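Local coordinates for flagellar hook associated protein type 3 FlgL (Legionella pneumophila subsp. pneumophila, PDB 5YTI) that probably serves as a structural building block of the bacterial flagellum, as a hook-associated member of the flagellin family at the hook-filament junction, at residues 123-128 / 181-186; 145-148 / 154-157; 309-314 / 318-323. One frame throughout, in Å; residues are numbered along the deposited sequence.

Interaction 1: residues 123-128 / 181-186; sequences DYANTK and NVFMRI
Ala125 and Phe183 meet where two helices run out: helix 104-125 gives way at Asn126, the first residue to leave helical backbone angles, and the short helix 179-184 ends just before Arg185, after a wider pi-type turn over 181-184. The CA atoms of Ala125 and Phe183, the closest across the two segments, are 7.4 Å apart, and the Phe183 side chain bridges the gap. Its CG lies beside the backbone N and anti to the carbonyl carbon (chi1 -62°), which sends the ring across to helix 104-125. The methyl of Ala125 sits almost centrally over one ring face, 3.8 Å from CB to the ring centroid and 11° off the normal, a CH-pi contact. Ala125 CA also lies close, 3.7 Å from Phe183 CE2. Alanine suits this place because its small methyl lets the flat ring come right up to the helix backbone. Val182 CG1 lies above the opposite ring face, offset toward the rim, and Phe136 meets the ring edge-to-face. Phe297 and Ile296 of helix 296-307 pack against Ala125 and Phe183, respectively. Beside the contact the chain turns tightly: Tyr124 O accepts both Thr127 N, at 3.2 Å, and Thr127 OG1, at 2.7 Å, from the same face of its carbonyl plane. Residues 123-128 belong to the flagellin N-terminal helical region, and the contact fastens the end of their helix to helix 179-184. The contact itself is purely apolar, with methyl, ring and CA surfaces buried together; shape and dispersion, rather than directed polar bonds, join the two helix ends in the interior.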
# COMPACT_ATOMS: atom_id res chain seq x y z
N ASP A 123 -9.42 -16.19 10.77
CA ASP A 123 -10.78 -16.71 10.78
C ASP A 123 -11.62 -15.66 10.05
O ASP A 123 -12.40 -16.00 9.17
CB ASP A 123 -11.31 -16.96 12.21
CG ASP A 123 -10.66 -18.19 12.92
OD1 ASP A 123 -9.77 -18.81 12.30
OD2 ASP A 123 -11.04 -18.54 14.07
N TYR A 124 -11.39 -14.38 10.38
CA TYR A 124 -12.14 -13.28 9.75
C TYR A 124 -11.86 -13.22 8.25
O TYR A 124 -12.77 -13.07 7.44
CB TYR A 124 -11.83 -11.92 10.39
CG TYR A 124 -12.09 -11.81 11.90
CD1 TYR A 124 -13.15 -12.49 12.51
CD2 TYR A 124 -11.31 -11.01 12.69
CE1 TYR A 124 -13.40 -12.39 13.87
CE2 TYR A 124 -11.55 -10.89 14.05
CZ TYR A 124 -12.59 -11.58 14.64
OH TYR A 124 -12.79 -11.46 15.99
N ALA A 125 -10.61 -13.37 7.88
CA ALA A 125 -10.28 -13.35 6.47
C ALA A 125 -10.92 -14.52 5.75
O ALA A 125 -11.23 -14.44 4.56
CB ALA A 125 -8.78 -13.38 6.27
N ASN A 126 -11.12 -15.62 6.46
CA ASN A 126 -11.62 -16.84 5.83
C ASN A 126 -13.11 -17.07 6.16
O ASN A 126 -13.61 -18.21 6.06
CB ASN A 126 -10.78 -18.05 6.25
CG ASN A 126 -9.37 -18.01 5.69
OD1 ASN A 126 -9.16 -17.64 4.55
ND2 ASN A 126 -8.41 -18.38 6.50
N THR A 127 -13.80 -16.01 6.53
CA THR A 127 -15.22 -16.11 6.82
C THR A 127 -16.06 -16.49 5.61
O THR A 127 -15.82 -15.99 4.49
CB THR A 127 -15.80 -14.78 7.26
OG1 THR A 127 -15.04 -14.28 8.35
CG2 THR A 127 -17.21 -14.96 7.69
N LYS A 128 -17.06 -17.33 5.86
CA LYS A 128 -18.09 -17.65 4.88
C LYS A 128 -19.30 -16.74 5.09
O LYS A 128 -19.67 -16.44 6.23
CB LYS A 128 -18.49 -19.11 4.98
CG LYS A 128 -17.34 -20.05 4.72
CD LYS A 128 -17.76 -21.51 4.90
CE LYS A 128 -16.72 -22.48 4.35
NZ LYS A 128 -17.28 -23.84 4.07
N ASN A 181 -7.00 -6.99 -1.49
CA ASN A 181 -7.15 -5.60 -1.09
C ASN A 181 -7.27 -5.43 0.42
O ASN A 181 -6.62 -4.57 0.98
CB ASN A 181 -8.34 -4.93 -1.78
CG ASN A 181 -8.36 -3.45 -1.54
OD1 ASN A 181 -7.35 -2.77 -1.66
ND2 ASN A 181 -9.50 -2.95 -1.15
N VAL A 182 -8.08 -6.25 1.10
CA VAL A 182 -8.36 -5.99 2.51
C VAL A 182 -7.21 -6.37 3.45
O VAL A 182 -6.86 -5.59 4.31
CB VAL A 182 -9.62 -6.70 2.99
CG1 VAL A 182 -9.82 -6.45 4.47
CG2 VAL A 182 -10.82 -6.22 2.20
N PHE A 183 -6.60 -7.53 3.22
CA PHE A 183 -5.64 -8.09 4.15
C PHE A 183 -4.19 -8.18 3.71
O PHE A 183 -3.31 -8.17 4.55
CB PHE A 183 -6.10 -9.50 4.53
CG PHE A 183 -7.43 -9.54 5.22
CD1 PHE A 183 -7.53 -9.29 6.56
CD2 PHE A 183 -8.58 -9.84 4.51
CE1 PHE A 183 -8.76 -9.32 7.19
CE2 PHE A 183 -9.82 -9.88 5.14
CZ PHE A 183 -9.91 -9.62 6.48
N MSE A 184 -3.91 -8.26 2.41
CA MSE A 184 -2.54 -8.61 1.98
C MSE A 184 -1.63 -7.48 1.57
O MSE A 184 -0.44 -7.47 1.89
CB MSE A 184 -2.54 -9.62 0.84
CG MSE A 184 -3.55 -10.75 1.06
SE MSE A 184 -2.97 -12.13 2.34
CE MSE A 184 -1.18 -12.38 1.56
N ARG A 185 -2.13 -6.51 0.82
CA ARG A 185 -1.23 -5.49 0.29
C ARG A 185 -1.35 -4.22 1.09
O ARG A 185 -2.28 -3.46 0.91
CB ARG A 185 -1.57 -5.21 -1.16
CG ARG A 185 -1.77 -6.45 -2.01
CD ARG A 185 -0.70 -7.49 -1.77
NE ARG A 185 -0.83 -8.56 -2.76
CZ ARG A 185 0.06 -9.53 -2.91
NH1 ARG A 185 1.13 -9.58 -2.12
NH2 ARG A 185 -0.11 -10.45 -3.85
N ILE A 186 -0.41 -4.04 2.00
CA ILE A 186 -0.39 -2.91 2.93
C ILE A 186 1.06 -2.62 3.06
O ILE A 186 1.86 -3.52 3.29
CB ILE A 186 -0.92 -3.31 4.30
CG1 ILE A 186 -2.29 -3.91 4.15
CG2 ILE A 186 -0.94 -2.12 5.23
CD1 ILE A 186 -2.97 -4.17 5.47

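Interaction 2: residues 145-148 / 154-157; sequences PVSL and YVYN
Leu148 and Tyr154 face each other at one end of the strand pair, where Leu148 CB lies over one face of the tyrosine ring, offset toward its rim, 4.1 Å from CE2. Val146 shares this side of the sheet and stands between two aromatic rings: its CG1 approaches Tyr154 CD2, while CG2 comes to the edge of the Tyr156 ring, near its plane. Tyr156 CG is anti to the backbone N (chi1 176°), carrying the ring alongside Pro145, whose CB is 3.7 Å from CE1. Its hydroxyl, with one proton to give, can donate to the backbone O of either Asp159 or Phe136, so tyrosine combines an apolar flank with a polar tip. These residues belong to an antiparallel beta hairpin, strands 146-148 and 154-156, laid against helix 104-125 through Leu118, Leu122 and Ala125. Ser147 and Val155 form the hydrogen-bonded pair and point to the other sheet side; Val155 N donates to Ser147 O at 2.9 Å, and the return bond is weak. Asn157 N reaches Pro145 O at 2.7 Å, nearly straight at 171°. On the Ser147 side, the serine OG donates to a lone pair of Asn157 OD1 at 3.0 Å, in the carbonyl plane of the amide.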
# COMPACT_ATOMS: atom_id res chain seq x y z
N PRO A 145 -9.72 -18.22 1.16
CA PRO A 145 -8.89 -17.13 0.63
C PRO A 145 -7.45 -17.09 1.15
O PRO A 145 -6.54 -16.88 0.37
CB PRO A 145 -9.66 -15.86 1.02
CG PRO A 145 -10.70 -16.29 1.99
CD PRO A 145 -11.00 -17.72 1.69
N VAL A 146 -7.27 -17.27 2.47
CA VAL A 146 -5.95 -17.15 3.09
C VAL A 146 -5.52 -18.42 3.80
O VAL A 146 -6.24 -18.92 4.69
CB VAL A 146 -5.94 -16.02 4.12
CG1 VAL A 146 -4.50 -15.70 4.53
CG2 VAL A 146 -6.58 -14.77 3.54
N SER A 147 -4.35 -18.92 3.38
CA SER A 147 -3.72 -20.10 3.98
C SER A 147 -2.21 -19.89 4.09
O SER A 147 -1.69 -18.90 3.60
CB SER A 147 -3.99 -21.33 3.14
OG SER A 147 -3.30 -21.26 1.90
N LEU A 148 -1.50 -20.85 4.69
CA LEU A 148 -0.06 -20.76 4.92
C LEU A 148 0.73 -21.88 4.23
O LEU A 148 0.72 -23.01 4.69
CB LEU A 148 0.18 -20.76 6.44
CG LEU A 148 1.40 -21.44 7.09
CD1 LEU A 148 2.13 -20.48 8.05
CD2 LEU A 148 1.00 -22.73 7.82
N TYR A 154 2.23 -16.61 4.59
CA TYR A 154 0.78 -16.61 4.26
C TYR A 154 0.50 -16.09 2.86
O TYR A 154 0.93 -15.00 2.54
CB TYR A 154 0.01 -15.68 5.19
CG TYR A 154 -0.11 -16.19 6.58
CD1 TYR A 154 0.90 -15.98 7.50
CD2 TYR A 154 -1.21 -16.92 6.97
CE1 TYR A 154 0.79 -16.46 8.79
CE2 TYR A 154 -1.32 -17.41 8.25
CZ TYR A 154 -0.31 -17.17 9.15
OH TYR A 154 -0.40 -17.66 10.42
N VAL A 155 -0.26 -16.85 2.06
CA VAL A 155 -0.61 -16.44 0.68
C VAL A 155 -2.11 -16.29 0.51
O VAL A 155 -2.90 -16.73 1.35
CB VAL A 155 -0.10 -17.44 -0.41
CG1 VAL A 155 1.40 -17.66 -0.30
CG2 VAL A 155 -0.85 -18.77 -0.36
N TYR A 156 -2.50 -15.69 -0.61
CA TYR A 156 -3.90 -15.45 -0.95
C TYR A 156 -4.28 -16.25 -2.21
O TYR A 156 -3.64 -16.14 -3.27
CB TYR A 156 -4.13 -13.94 -1.15
CG TYR A 156 -5.51 -13.59 -1.60
CD1 TYR A 156 -6.59 -13.72 -0.75
CD2 TYR A 156 -5.73 -13.12 -2.87
CE1 TYR A 156 -7.86 -13.41 -1.17
CE2 TYR A 156 -7.01 -12.79 -3.31
CZ TYR A 156 -8.07 -12.94 -2.45
OH TYR A 156 -9.33 -12.64 -2.87
N ASN A 157 -5.31 -17.07 -2.06
CA ASN A 157 -5.69 -18.04 -3.08
C ASN A 157 -6.95 -17.61 -3.81
O ASN A 157 -7.49 -18.35 -4.64
CB ASN A 157 -5.87 -19.44 -2.46
CG ASN A 157 -4.71 -19.85 -1.58
OD1 ASN A 157 -4.89 -20.09 -0.40
ND2 ASN A 157 -3.49 -19.89 -2.16

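Interaction 3: residues 309-314 / 318-323; sequences KPYTSS and AATQTE
Tyr311 and Thr320 come together where the irregular loop 309-314 bends past the early turns of helix 316-374, with Ser314 and Ala318 the nearest backbones at 6.5 Å between CA atoms. The tyrosine side chain, with CG anti to the backbone N (chi1 -162°), extends to the helix and crosses the threonine at about a right angle. The threonine comes at the edge of the ring, its CB lying in the ring plane, instead of over a face. Its branches divide the edge: OG1 is 3.5 Å from Tyr311 CD1, while the methyl CG2 is 3.7 Å from CE1. The torsion of Thr320 (chi1 -72°) sets OG1 beside its own backbone N and CG2 anti to that N, which brings both branches to the ring. A beta-branched residue suits the site because it offers two short arms to the aromatic edge, and a long, flat tyrosine can cover the distance from the loop. Nearer the turn, Ser314 O lies 3.8 Å from Ala318 CB, and the small methyl fits beside that carbonyl. Arg107 of helix 104-125 makes a cation-pi contact with the Tyr311 ring and also packs on Thr320, while Asn306 of helix 296-307 touches Thr320. Ser313 OG caps the helix start with a weak bond to Val315 N, and Glu316 OE1 accepts both Ser313 N and Thr312 OG1. Between the two segments the contact is therefore van der Waals packing of a hydroxyl and a methyl against the ring edge, without directed bonds, to which the nearby arginine probably adds a cation-pi attraction.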
# COMPACT_ATOMS: atom_id res chain seq x y z
N LYS A 309 12.20 -12.23 21.46
CA LYS A 309 13.64 -12.01 21.41
C LYS A 309 14.15 -11.89 22.83
O LYS A 309 13.39 -11.55 23.72
CB LYS A 309 13.99 -10.71 20.67
CG LYS A 309 13.63 -10.67 19.20
CD LYS A 309 14.49 -11.60 18.36
CE LYS A 309 13.64 -12.41 17.38
NZ LYS A 309 14.42 -13.45 16.65
N PRO A 310 15.44 -12.15 23.05
CA PRO A 310 16.04 -11.78 24.33
C PRO A 310 15.79 -10.31 24.66
O PRO A 310 16.07 -9.45 23.85
CB PRO A 310 17.55 -12.02 24.10
CG PRO A 310 17.63 -13.02 23.00
CD PRO A 310 16.40 -12.85 22.16
N TYR A 311 15.27 -10.05 25.86
CA TYR A 311 14.97 -8.69 26.35
C TYR A 311 15.34 -8.64 27.85
O TYR A 311 14.46 -8.51 28.72
CB TYR A 311 13.46 -8.36 26.14
CG TYR A 311 13.00 -6.88 26.18
CD1 TYR A 311 13.01 -6.08 25.03
CD2 TYR A 311 12.49 -6.30 27.34
CE1 TYR A 311 12.58 -4.76 25.05
CE2 TYR A 311 12.05 -4.98 27.36
CZ TYR A 311 12.10 -4.22 26.21
OH TYR A 311 11.66 -2.93 26.23
N THR A 312 16.64 -8.77 28.15
CA THR A 312 17.17 -8.61 29.53
C THR A 312 18.28 -7.53 29.61
O THR A 312 18.20 -6.61 30.42
CB THR A 312 17.66 -9.96 30.12
OG1 THR A 312 18.26 -10.75 29.08
CG2 THR A 312 16.49 -10.76 30.76
N SER A 313 19.28 -7.61 28.74
CA SER A 313 20.36 -6.64 28.71
C SER A 313 20.03 -5.46 27.78
O SER A 313 19.49 -5.68 26.69
CB SER A 313 21.67 -7.32 28.27
OG SER A 313 21.94 -7.17 26.87
N SER A 314 20.37 -4.24 28.21
CA SER A 314 20.29 -3.00 27.40
C SER A 314 20.61 -3.13 25.92
O SER A 314 20.09 -2.37 25.11
CB SER A 314 21.25 -1.95 27.94
OG SER A 314 20.71 -1.35 29.09
N ALA A 318 17.69 -2.82 22.60
CA ALA A 318 17.73 -1.77 21.60
C ALA A 318 17.54 -2.37 20.22
O ALA A 318 17.19 -1.66 19.27
CB ALA A 318 19.03 -1.02 21.68
N ALA A 319 17.80 -3.67 20.10
CA ALA A 319 17.60 -4.37 18.82
C ALA A 319 16.12 -4.69 18.66
O ALA A 319 15.68 -5.08 17.59
CB ALA A 319 18.45 -5.64 18.73
N THR A 320 15.39 -4.52 19.75
CA THR A 320 13.94 -4.58 19.77
C THR A 320 13.28 -3.31 19.26
O THR A 320 12.30 -3.40 18.51
CB THR A 320 13.47 -4.74 21.22
OG1 THR A 320 13.79 -6.05 21.65
CG2 THR A 320 12.00 -4.52 21.39
N GLN A 321 13.81 -2.15 19.67
CA GLN A 321 13.09 -0.89 19.50
C GLN A 321 13.00 -0.53 18.03
O GLN A 321 11.94 -0.21 17.53
CB GLN A 321 13.73 0.25 20.30
CG GLN A 321 12.79 1.43 20.59
CD GLN A 321 11.71 1.10 21.63
OE1 GLN A 321 10.92 0.14 21.47
NE2 GLN A 321 11.67 1.89 22.71
N THR A 322 14.10 -0.62 17.31
CA THR A 322 14.05 -0.25 15.91
C THR A 322 12.89 -0.89 15.16
O THR A 322 12.21 -0.24 14.33
CB THR A 322 15.33 -0.66 15.22
OG1 THR A 322 16.44 -0.02 15.86
CG2 THR A 322 15.25 -0.26 13.75
N GLU A 323 12.71 -2.18 15.43
CA GLU A 323 11.67 -2.99 14.86
C GLU A 323 10.32 -2.74 15.56
O GLU A 323 9.30 -2.79 14.92
CB GLU A 323 12.08 -4.48 14.91
CG GLU A 323 10.95 -5.52 14.81
CD GLU A 323 10.67 -6.11 13.40
OE1 GLU A 323 11.10 -5.51 12.38
OE2 GLU A 323 9.98 -7.18 13.33

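Followed from the N terminus, the chain leaves helix 104-125 at residues 123-128 and, 53 residues later, returns at 181-186, where interaction 1 closes a long loop. Interaction 2 closes a much shorter one within that span, the hairpin of 145-148 and 154-157. These two touch, their centres about 9 Å apart: Asn126 OD1 probably accepts a hydrogen bond from Val146 N at 2.8 Å, joining the helix end to the first hairpin strand. Interaction 3 follows in series and closes a loop of three residues, folding the connection after helix 296-307 onto the start of helix 316-374. It lies about 31 Å, centre to centre, from both others, touching neither. No two of the three loops cross.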